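PDB 5ZBT: lectin-like protein from Entamoeba histolytica HM-1:IMSS-A, which is of unknown function but, as the legume lectin-like domain of an ERGIC-53-like membrane protein, may bind D-mannose. Local coordinates for residues 28-33 and 222-227; 136-141 and 196-201; 157-162 and 186-191. One frame throughout, in Å; residues are numbered along the deposited sequence.

Contact 1 (28-33 and 222-227); sequences LSFREP and YRVQSL
The aromatic ring of Phe30 takes Leu227 over one face and Val224 at an edge. Leu227 CB stands 4.0 Å from the centroid of the Phe30 ring and 19° off its normal, which meets the geometry of a CH-pi contact. At the rim, Phe30 CE2 lies 3.9 Å from Val224 CG1, near the ring plane. The ring gets there because CG sits between the backbone N and the carbonyl carbon (chi1 47°), folding it over the strand. The Arg31 guanidinium has Ser29 CB against one face and forms a salt bridge through NH1 with Asp26.

Alongside this packing the backbones pair once, in an antiparallel hydrogen-bonded bridge of Phe30 with Leu227. Leu227 N to Phe30 O is short and nearly straight, at 2.8 Å and 172°; the return bond, Phe30 N to Leu227 O at 2.9 Å, is bent and weak. Leu227 O also receives a CA-H...O contact from Ser29 CA at 3.2 Å. This bridge fastens the irregular N-terminal run to strand 220-231, an inner strand of one sheet of the legume-lectin beta sandwich, lying between strands 56-59 and 80-90. Ser29 OG adds a hydrogen bond to Tyr229 N of the same strand, and a second one, local to the N-terminal run, to Asp26 OD2.

Toward the exposed end, the carboxylate of Glu32 and the amide of Gln225 meet with their planes well away from coplanar. Glu32 OE1 and Gln225 OE1, 3.5 Å apart, are two acceptors and form no bond. A water mediates instead between Glu32 and Ser226: it donates to Glu32 OE1 at 2.9 Å and lies 2.8 Å from Ser226 OG. Glu32 OE1 has a further, long and weak ion pair with Lys85 NZ of strand 80-90.

Contact 2 (136-141 and 196-201); sequences ISVLKN and ITIEDI
Ile196, at the start of residues 196-201, points its CD1 methyl at strand 135-142, 3.9 Å from Val138 CG2 and the same distance from Ile136 O. With CG1 anti to the carbonyl carbon and the outer torsion extended (chi2 160°), CD1 is the atom of this side chain that comes nearest the other strand. Ile136 CG2 is a looser neighbour, at 4.5 Å from Ile196 CD1.

Two residues on, Ile198 also makes its contact through CD1, which reaches the other branch of the same valine: Ile198 CD1 to Val138 CG1 is 3.7 Å. Val138 therefore sits astride the two isoleucines, one methyl for each. The axes of the short segments 136-141 and 196-198 approach to 9.0 Å at 20°, nearly parallel, with no hydrogen bond between them. This is face-to-face packing of the two antiparallel sheets of the lectin sandwich, between edge strand 191-198 and strand 135-142, which is next to the edge of the opposing sheet.

Past the strand end, the chain turns through Glu199 and Asp200 and brings Ile201 back inward. Its CG1 lies 4.0 Å from Lys140 CD, and the two side chains lie alongside, pointing opposite ways. Lys140 stays extended until it bends at chi4 (-74°), its NZ making a salt bridge with Glu152.

With no hydrogen bond crossing, the contact depends on shape and on the burial of methyl and methylene groups; the lysine contributes its aliphatic stem here and its charge to Glu152.

Contact 3 (157-162 and 186-191); sequences CSVANI and IMVNHI
Val159 and Ile186 meet inside the legume-lectin sandwich, near the end where strand 181-188 passes into strand 191-198 through a beta hairpin whose two-residue connection is a type I' turn (Val188 to Ile191). The turn is fixed within its own segment by paired backbone bonds, Val188 N to Ile191 O at 3.0 Å and Ile191 N to Val188 O at 3.1 Å, and both middle residues, Asn189 and His190, have positive phi.

The tight side is apolar and centred on Ile186. Its CG2 branch lies 3.6 Å from Val159 CG1, while CD1, at the end of the other branch, is 3.8 Å from Ile162 CG1. With CG1 anti to the backbone N (chi1 -171°) and CG2 between the backbone N and the carbonyl carbon, CD1 is directed to Ile162 and CG2 to Val159. Val188 CG2 is a more distant neighbour, 4.1 Å from Val159 CG1. Ile136 of strand 135-142 touches both Ile162 and Ile186.

The outer side is looser. Asn161 is partly exposed and Asn189 exposed, and their side chains come no closer than a loose contact; no hydrogen bond links the segments. Asn189 N of the turn donates to Asp165 OD2. At the boundary between the two sides, the methyl CG1 of Val188 lies 3.2 Å from Asn161 O.

How the contacts relate
All three contacts belong to one lectin sandwich, and contacts 2 and 3 adjoin. Ile136 joins them: Ile136 O lies 2.8 Å from Cys157 N, a probable hydrogen bond between neighbouring strands 135-142 and 153-158, and Ile136 CD1 is 4.0 Å from Ile186 CD1. The disulfide Cys157-Cys195 adds a covalent tie between the two sheets here. Contact 1 stands apart, its centre about 24 Å from that of contact 2, on the opposite side of the chain's centre, and about 18 Å from that of contact 3. Along the chain the contacts are nested, contact 3 within contact 2 and both within the long loop closed by contact 1.

Contact 1 (28-33 and 222-227)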
loop_
_atom_site.group_PDB
_atom_site.type_symbol
_atom_site.label_atom_id
_atom_site.label_comp_id
_atom_site.label_asym_id
_atom_site.label_seq_id
_atom_site.Cartn_x
_atom_site.Cartn_y
_atom_site.Cartn_z
ATOM N N LEU A 28 -10.530 -5.533 -7.334
ATOM C CA LEU A 28 -9.602 -4.781 -6.500
ATOM C C LEU A 28 -10.259 -3.634 -5.750
ATOM O O LEU A 28 -9.909 -3.374 -4.597
ATOM C CB LEU A 28 -8.454 -4.213 -7.362
ATOM C CG LEU A 28 -7.648 -5.184 -8.218
ATOM C CD1 LEU A 28 -6.531 -4.479 -8.995
ATOM C CD2 LEU A 28 -7.074 -6.310 -7.358
ATOM N N SER A 29 -11.182 -2.923 -6.386
ATOM C CA SER A 29 -11.642 -1.647 -5.870
ATOM C C SER A 29 -12.579 -1.823 -4.691
ATOM O O SER A 29 -13.374 -2.763 -4.649
ATOM C CB SER A 29 -12.361 -0.857 -6.959
ATOM O OG SER A 29 -11.462 -0.500 -7.982
ATOM N N PHE A 30 -12.470 -0.911 -3.725
ATOM C CA PHE A 30 -13.585 -0.594 -2.842
ATOM C C PHE A 30 -13.659 0.919 -2.716
ATOM O O PHE A 30 -12.682 1.571 -2.330
ATOM C CB PHE A 30 -13.482 -1.267 -1.470
ATOM C CG PHE A 30 -12.141 -1.149 -0.801
ATOM C CD1 PHE A 30 -11.138 -2.081 -1.052
ATOM C CD2 PHE A 30 -11.919 -0.171 0.157
ATOM C CE1 PHE A 30 -9.915 -2.000 -0.407
ATOM C CE2 PHE A 30 -10.702 -0.080 0.818
ATOM C CZ PHE A 30 -9.695 -0.993 0.532
ATOM N N ARG A 31 -14.804 1.467 -3.076
ATOM C CA ARG A 31 -15.021 2.898 -3.179
ATOM C C ARG A 31 -15.937 3.370 -2.061
ATOM O O ARG A 31 -16.553 2.571 -1.349
ATOM C CB ARG A 31 -15.607 3.241 -4.554
ATOM C CG ARG A 31 -14.708 2.795 -5.708
ATOM C CD ARG A 31 -15.339 3.034 -7.073
ATOM N NE ARG A 31 -14.904 2.018 -8.032
ATOM C CZ ARG A 31 -15.472 0.817 -8.160
ATOM N NH1 ARG A 31 -15.004 -0.054 -9.048
ATOM N NH2 ARG A 31 -16.510 0.487 -7.394
ATOM N N GLU A 32 -16.009 4.710 -1.912
ATOM C CA GLU A 32 -16.848 5.411 -0.941
ATOM C C GLU A 32 -18.260 5.571 -1.489
ATOM O O GLU A 32 -18.428 6.037 -2.624
ATOM C CB GLU A 32 -16.270 6.780 -0.615
ATOM C CG GLU A 32 -14.957 6.750 0.156
ATOM C CD GLU A 32 -14.715 8.038 0.952
ATOM O OE1 GLU A 32 -13.792 8.814 0.588
ATOM O OE2 GLU A 32 -15.457 8.276 1.939
ATOM N N PRO A 33 -19.299 5.204 -0.720
ATOM C CA PRO A 33 -19.173 4.675 0.645
ATOM C C PRO A 33 -18.813 3.181 0.676
ATOM O O PRO A 33 -19.193 2.441 -0.237
ATOM C CB PRO A 33 -20.567 4.915 1.230
ATOM C CG PRO A 33 -21.484 4.757 0.039
ATOM C CD PRO A 33 -20.705 5.251 -1.169
ATOM N N TYR A 222 -3.659 3.059 11.461
ATOM C CA TYR A 222 -3.625 3.071 10.002
ATOM C C TYR A 222 -4.969 2.622 9.460
ATOM O O TYR A 222 -5.516 1.601 9.896
ATOM C CB TYR A 222 -2.506 2.184 9.458
ATOM C CG TYR A 222 -1.144 2.837 9.601
ATOM C CD1 TYR A 222 -0.729 3.833 8.719
ATOM C CD2 TYR A 222 -0.287 2.478 10.636
ATOM C CE1 TYR A 222 0.511 4.451 8.865
ATOM C CE2 TYR A 222 0.963 3.082 10.787
ATOM C CZ TYR A 222 1.345 4.062 9.906
ATOM O OH TYR A 222 2.560 4.643 10.069
ATOM N N ARG A 223 -5.536 3.424 8.562
ATOM C CA ARG A 223 -6.852 3.117 8.022
ATOM C C ARG A 223 -6.898 3.628 6.593
ATOM O O ARG A 223 -6.135 4.517 6.202
ATOM C CB ARG A 223 -7.970 3.716 8.907
ATOM C CG ARG A 223 -7.564 3.693 10.391
ATOM C CD ARG A 223 -8.352 4.495 11.319
ATOM N NE ARG A 223 -8.541 5.856 10.863
ATOM C CZ ARG A 223 -9.545 6.594 11.304
ATOM N NH1 ARG A 223 -10.369 6.061 12.194
ATOM N NH2 ARG A 223 -9.724 7.832 10.869
ATOM N N VAL A 224 -7.791 3.033 5.805
ATOM C CA VAL A 224 -7.856 3.277 4.368
ATOM C C VAL A 224 -9.286 3.668 4.009
ATOM O O VAL A 224 -10.235 2.948 4.340
ATOM C CB VAL A 224 -7.388 2.035 3.583
ATOM C CG1 VAL A 224 -7.819 2.107 2.143
ATOM C CG2 VAL A 224 -5.883 1.918 3.685
ATOM N N GLN A 225 -9.438 4.821 3.353
ATOM C CA GLN A 225 -10.764 5.293 2.976
ATOM C C GLN A 225 -11.309 4.573 1.753
ATOM O O GLN A 225 -12.505 4.273 1.695
ATOM C CB GLN A 225 -10.730 6.788 2.697
ATOM C CG GLN A 225 -10.647 7.621 3.929
ATOM C CD GLN A 225 -11.759 8.630 3.988
ATOM O OE1 GLN A 225 -11.699 9.671 3.323
ATOM N NE2 GLN A 225 -12.796 8.330 4.784
ATOM N N SER A 226 -10.468 4.333 0.751
ATOM C CA SER A 226 -10.931 3.753 -0.504
ATOM C C SER A 226 -9.736 3.302 -1.322
ATOM O O SER A 226 -8.606 3.765 -1.129
ATOM C CB SER A 226 -11.758 4.746 -1.323
ATOM O OG SER A 226 -10.979 5.881 -1.621
ATOM N N LEU A 227 -10.016 2.399 -2.252
ATOM C CA LEU A 227 -9.038 1.937 -3.221
ATOM C C LEU A 227 -9.741 1.870 -4.569
ATOM O O LEU A 227 -10.765 1.182 -4.707
ATOM C CB LEU A 227 -8.467 0.578 -2.813
ATOM C CG LEU A 227 -7.521 -0.082 -3.818
ATOM C CD1 LEU A 227 -6.219 0.726 -4.009
ATOM C CD2 LEU A 227 -7.216 -1.481 -3.336
HETATM O O HOH W 1 -12.727 8.015 -1.976
#

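Contact 2 (136-141 and 196-201)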
loop_
_atom_site.group_PDB
_atom_site.type_symbol
_atom_site.label_atom_id
_atom_site.label_comp_id
_atom_site.label_asym_id
_atom_site.label_seq_id
_atom_site.Cartn_x
_atom_site.Cartn_y
_atom_site.Cartn_z
ATOM N N ILE A 136 8.668 7.530 1.202
ATOM C CA ILE A 136 8.046 6.539 0.347
ATOM C C ILE A 136 9.179 5.769 -0.309
ATOM O O ILE A 136 10.158 6.375 -0.761
ATOM C CB ILE A 136 7.105 7.196 -0.675
ATOM C CG1 ILE A 136 5.895 7.790 0.062
ATOM C CG2 ILE A 136 6.636 6.192 -1.704
ATOM C CD1 ILE A 136 4.958 8.606 -0.819
ATOM N N SER A 137 9.083 4.439 -0.293
ATOM C CA SER A 137 10.101 3.555 -0.840
ATOM C C SER A 137 9.444 2.520 -1.735
ATOM O O SER A 137 8.272 2.175 -1.560
ATOM C CB SER A 137 10.871 2.824 0.248
ATOM O OG SER A 137 11.034 3.651 1.383
ATOM N N VAL A 138 10.205 2.034 -2.707
ATOM C CA VAL A 138 9.812 0.896 -3.519
ATOM C C VAL A 138 10.926 -0.128 -3.419
ATOM O O VAL A 138 12.106 0.215 -3.558
ATOM C CB VAL A 138 9.544 1.276 -4.982
ATOM C CG1 VAL A 138 9.238 0.035 -5.776
ATOM C CG2 VAL A 138 8.370 2.264 -5.073
ATOM N N LEU A 139 10.548 -1.374 -3.155
ATOM C CA LEU A 139 11.484 -2.461 -2.916
ATOM C C LEU A 139 11.044 -3.633 -3.777
ATOM O O LEU A 139 10.053 -4.291 -3.455
ATOM C CB LEU A 139 11.491 -2.847 -1.443
ATOM C CG LEU A 139 12.754 -3.518 -0.923
ATOM C CD1 LEU A 139 13.922 -2.734 -1.398
ATOM C CD2 LEU A 139 12.743 -3.518 0.577
ATOM N N LYS A 140 11.761 -3.889 -4.867
ATOM C CA LYS A 140 11.496 -5.060 -5.695
ATOM C C LYS A 140 12.360 -6.214 -5.209
ATOM O O LYS A 140 13.570 -6.056 -5.024
ATOM C CB LYS A 140 11.771 -4.788 -7.173
ATOM C CG LYS A 140 11.446 -5.960 -8.083
ATOM C CD LYS A 140 11.334 -5.516 -9.527
ATOM C CE LYS A 140 10.654 -6.580 -10.387
ATOM N NZ LYS A 140 11.555 -7.758 -10.651
ATOM N N ASN A 141 11.730 -7.362 -5.000
ATOM C CA ASN A 141 12.364 -8.549 -4.451
ATOM C C ASN A 141 12.178 -9.715 -5.415
ATOM O O ASN A 141 11.121 -9.857 -6.042
ATOM C CB ASN A 141 11.768 -8.889 -3.071
ATOM C CG ASN A 141 12.563 -9.955 -2.322
ATOM O OD1 ASN A 141 13.537 -10.523 -2.844
ATOM N ND2 ASN A 141 12.156 -10.219 -1.070
ATOM N N ILE A 196 8.569 8.693 -7.303
ATOM C CA ILE A 196 9.470 7.694 -7.858
ATOM C C ILE A 196 9.007 7.346 -9.268
ATOM O O ILE A 196 7.803 7.209 -9.534
ATOM C CB ILE A 196 9.519 6.439 -6.958
ATOM C CG1 ILE A 196 10.338 6.706 -5.691
ATOM C CG2 ILE A 196 10.036 5.197 -7.718
ATOM C CD1 ILE A 196 10.031 5.732 -4.557
ATOM N N THR A 197 9.969 7.228 -10.176
ATOM C CA THR A 197 9.761 6.611 -11.477
ATOM C C THR A 197 10.786 5.500 -11.633
ATOM O O THR A 197 11.975 5.720 -11.377
ATOM C CB THR A 197 9.916 7.629 -12.616
ATOM O OG1 THR A 197 8.934 8.653 -12.469
ATOM C CG2 THR A 197 9.710 6.970 -13.953
ATOM N N ILE A 198 10.336 4.319 -12.048
ATOM C CA ILE A 198 11.217 3.185 -12.306
ATOM C C ILE A 198 11.034 2.760 -13.750
ATOM O O ILE A 198 9.928 2.367 -14.155
ATOM C CB ILE A 198 10.935 1.998 -11.371
ATOM C CG1 ILE A 198 10.876 2.447 -9.914
ATOM C CG2 ILE A 198 12.005 0.916 -11.549
ATOM C CD1 ILE A 198 10.579 1.328 -8.984
ATOM N N GLU A 199 12.114 2.809 -14.517
ATOM C CA GLU A 199 12.073 2.317 -15.884
ATOM C C GLU A 199 12.417 0.828 -15.933
ATOM O O GLU A 199 13.007 0.266 -15.006
ATOM C CB GLU A 199 13.032 3.111 -16.766
ATOM C CG GLU A 199 12.983 4.592 -16.509
ATOM C CD GLU A 199 11.903 5.290 -17.311
ATOM O OE1 GLU A 199 11.245 4.623 -18.146
ATOM O OE2 GLU A 199 11.713 6.512 -17.099
ATOM N N ASP A 200 12.006 0.192 -17.026
ATOM C CA ASP A 200 12.347 -1.205 -17.316
ATOM C C ASP A 200 12.087 -2.129 -16.114
ATOM O O ASP A 200 12.910 -2.965 -15.736
ATOM C CB ASP A 200 13.797 -1.314 -17.807
ATOM C CG ASP A 200 14.100 -2.666 -18.416
ATOM O OD1 ASP A 200 13.360 -3.083 -19.339
ATOM O OD2 ASP A 200 15.074 -3.315 -17.966
ATOM N N ILE A 201 10.907 -1.988 -15.517
ATOM C CA ILE A 201 10.490 -2.817 -14.393
ATOM C C ILE A 201 9.284 -3.626 -14.842
ATOM O O ILE A 201 8.361 -3.088 -15.466
ATOM C CB ILE A 201 10.177 -1.973 -13.144
ATOM C CG1 ILE A 201 9.676 -2.841 -11.997
ATOM C CG2 ILE A 201 9.176 -0.859 -13.453
ATOM C CD1 ILE A 201 9.527 -2.036 -10.702
#

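Contact 3 (157-162 and 186-191)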
loop_
_atom_site.group_PDB
_atom_site.type_symbol
_atom_site.label_atom_id
_atom_site.label_comp_id
_atom_site.label_asym_id
_atom_site.label_seq_id
_atom_site.Cartn_x
_atom_site.Cartn_y
_atom_site.Cartn_z
ATOM N N CYS A 157 11.812 8.348 -1.804
ATOM C CA CYS A 157 11.527 9.762 -1.893
ATOM C C CYS A 157 10.949 10.173 -0.548
ATOM O O CYS A 157 10.696 9.340 0.331
ATOM C CB CYS A 157 10.555 10.066 -3.038
ATOM S SG CYS A 157 8.808 10.083 -2.504
ATOM N N SER A 158 10.709 11.464 -0.400
ATOM C CA SER A 158 10.220 12.017 0.847
ATOM C C SER A 158 9.125 13.008 0.505
ATOM O O SER A 158 9.318 13.840 -0.387
ATOM C CB SER A 158 11.359 12.687 1.605
ATOM O OG SER A 158 10.958 13.079 2.894
ATOM N N VAL A 159 7.974 12.905 1.178
ATOM C CA VAL A 159 6.854 13.810 0.928
ATOM C C VAL A 159 6.231 14.234 2.250
ATOM O O VAL A 159 5.768 13.387 3.023
ATOM C CB VAL A 159 5.775 13.199 0.022
ATOM C CG1 VAL A 159 4.606 14.191 -0.108
ATOM C CG2 VAL A 159 6.349 12.882 -1.348
ATOM N N ALA A 160 6.162 15.545 2.481
ATOM C CA ALA A 160 5.620 16.077 3.720
ATOM C C ALA A 160 4.098 16.029 3.731
ATOM O O ALA A 160 3.444 16.119 2.690
ATOM C CB ALA A 160 6.081 17.523 3.928
ATOM N N ASN A 161 3.548 15.866 4.937
ATOM C CA ASN A 161 2.142 16.064 5.278
ATOM C C ASN A 161 1.223 14.936 4.807
ATOM O O ASN A 161 0.027 15.167 4.594
ATOM C CB ASN A 161 1.646 17.406 4.736
ATOM C CG ASN A 161 2.417 18.580 5.312
ATOM O OD1 ASN A 161 2.938 19.419 4.572
ATOM N ND2 ASN A 161 2.499 18.639 6.637
ATOM N N ILE A 162 1.738 13.708 4.706
ATOM C CA ILE A 162 0.916 12.611 4.191
ATOM C C ILE A 162 -0.267 12.338 5.115
ATOM O O ILE A 162 -1.418 12.269 4.663
ATOM C CB ILE A 162 1.759 11.348 3.960
ATOM C CG1 ILE A 162 2.643 11.518 2.728
ATOM C CG2 ILE A 162 0.856 10.161 3.747
ATOM C CD1 ILE A 162 3.736 10.457 2.620
ATOM N N ILE A 186 2.010 10.928 -4.952
ATOM C CA ILE A 186 1.112 11.028 -3.811
ATOM C C ILE A 186 0.436 12.393 -3.826
ATOM O O ILE A 186 1.093 13.420 -4.013
ATOM C CB ILE A 186 1.818 10.753 -2.467
ATOM C CG1 ILE A 186 0.765 10.650 -1.354
ATOM C CG2 ILE A 186 2.832 11.817 -2.131
ATOM C CD1 ILE A 186 1.128 9.699 -0.239
ATOM N N MET A 187 -0.888 12.388 -3.693
ATOM C CA MET A 187 -1.693 13.604 -3.685
ATOM C C MET A 187 -1.885 14.041 -2.238
ATOM O O MET A 187 -2.562 13.363 -1.460
ATOM C CB MET A 187 -3.039 13.379 -4.378
ATOM C CG MET A 187 -3.789 14.691 -4.698
ATOM S SD MET A 187 -4.456 15.557 -3.233
ATOM C CE MET A 187 -5.493 14.275 -2.537
ATOM N N VAL A 188 -1.307 15.187 -1.886
ATOM C CA VAL A 188 -1.389 15.729 -0.537
ATOM C C VAL A 188 -1.865 17.168 -0.631
ATOM O O VAL A 188 -1.266 17.968 -1.356
ATOM C CB VAL A 188 -0.034 15.662 0.192
ATOM C CG1 VAL A 188 -0.169 16.206 1.606
ATOM C CG2 VAL A 188 0.496 14.235 0.207
ATOM N N ASN A 189 -2.934 17.497 0.094
ATOM C CA ASN A 189 -3.461 18.864 0.150
ATOM C C ASN A 189 -3.670 19.447 -1.248
ATOM O O ASN A 189 -3.156 20.515 -1.589
ATOM C CB ASN A 189 -2.548 19.751 0.984
ATOM C CG ASN A 189 -2.626 19.418 2.452
ATOM O OD1 ASN A 189 -3.719 19.221 2.985
ATOM N ND2 ASN A 189 -1.476 19.331 3.113
ATOM N N HIS A 190 -4.405 18.699 -2.074
ATOM C CA HIS A 190 -4.846 19.068 -3.415
ATOM C C HIS A 190 -3.729 19.155 -4.445
ATOM O O HIS A 190 -3.978 19.613 -5.572
ATOM C CB HIS A 190 -5.629 20.382 -3.405
ATOM C CG HIS A 190 -6.847 20.338 -2.534
ATOM N ND1 HIS A 190 -8.024 19.734 -2.929
ATOM C CD2 HIS A 190 -7.070 20.817 -1.287
ATOM C CE1 HIS A 190 -8.916 19.838 -1.960
ATOM N NE2 HIS A 190 -8.361 20.486 -0.950
ATOM N N ILE A 191 -2.522 18.692 -4.131
ATOM C CA ILE A 191 -1.374 18.827 -5.027
ATOM C C ILE A 191 -0.806 17.447 -5.318
ATOM O O ILE A 191 -0.485 16.698 -4.390
ATOM C CB ILE A 191 -0.289 19.737 -4.426
ATOM C CG1 ILE A 191 -0.887 21.080 -4.011
ATOM C CG2 ILE A 191 0.868 19.932 -5.406
ATOM C CD1 ILE A 191 0.147 22.005 -3.373
#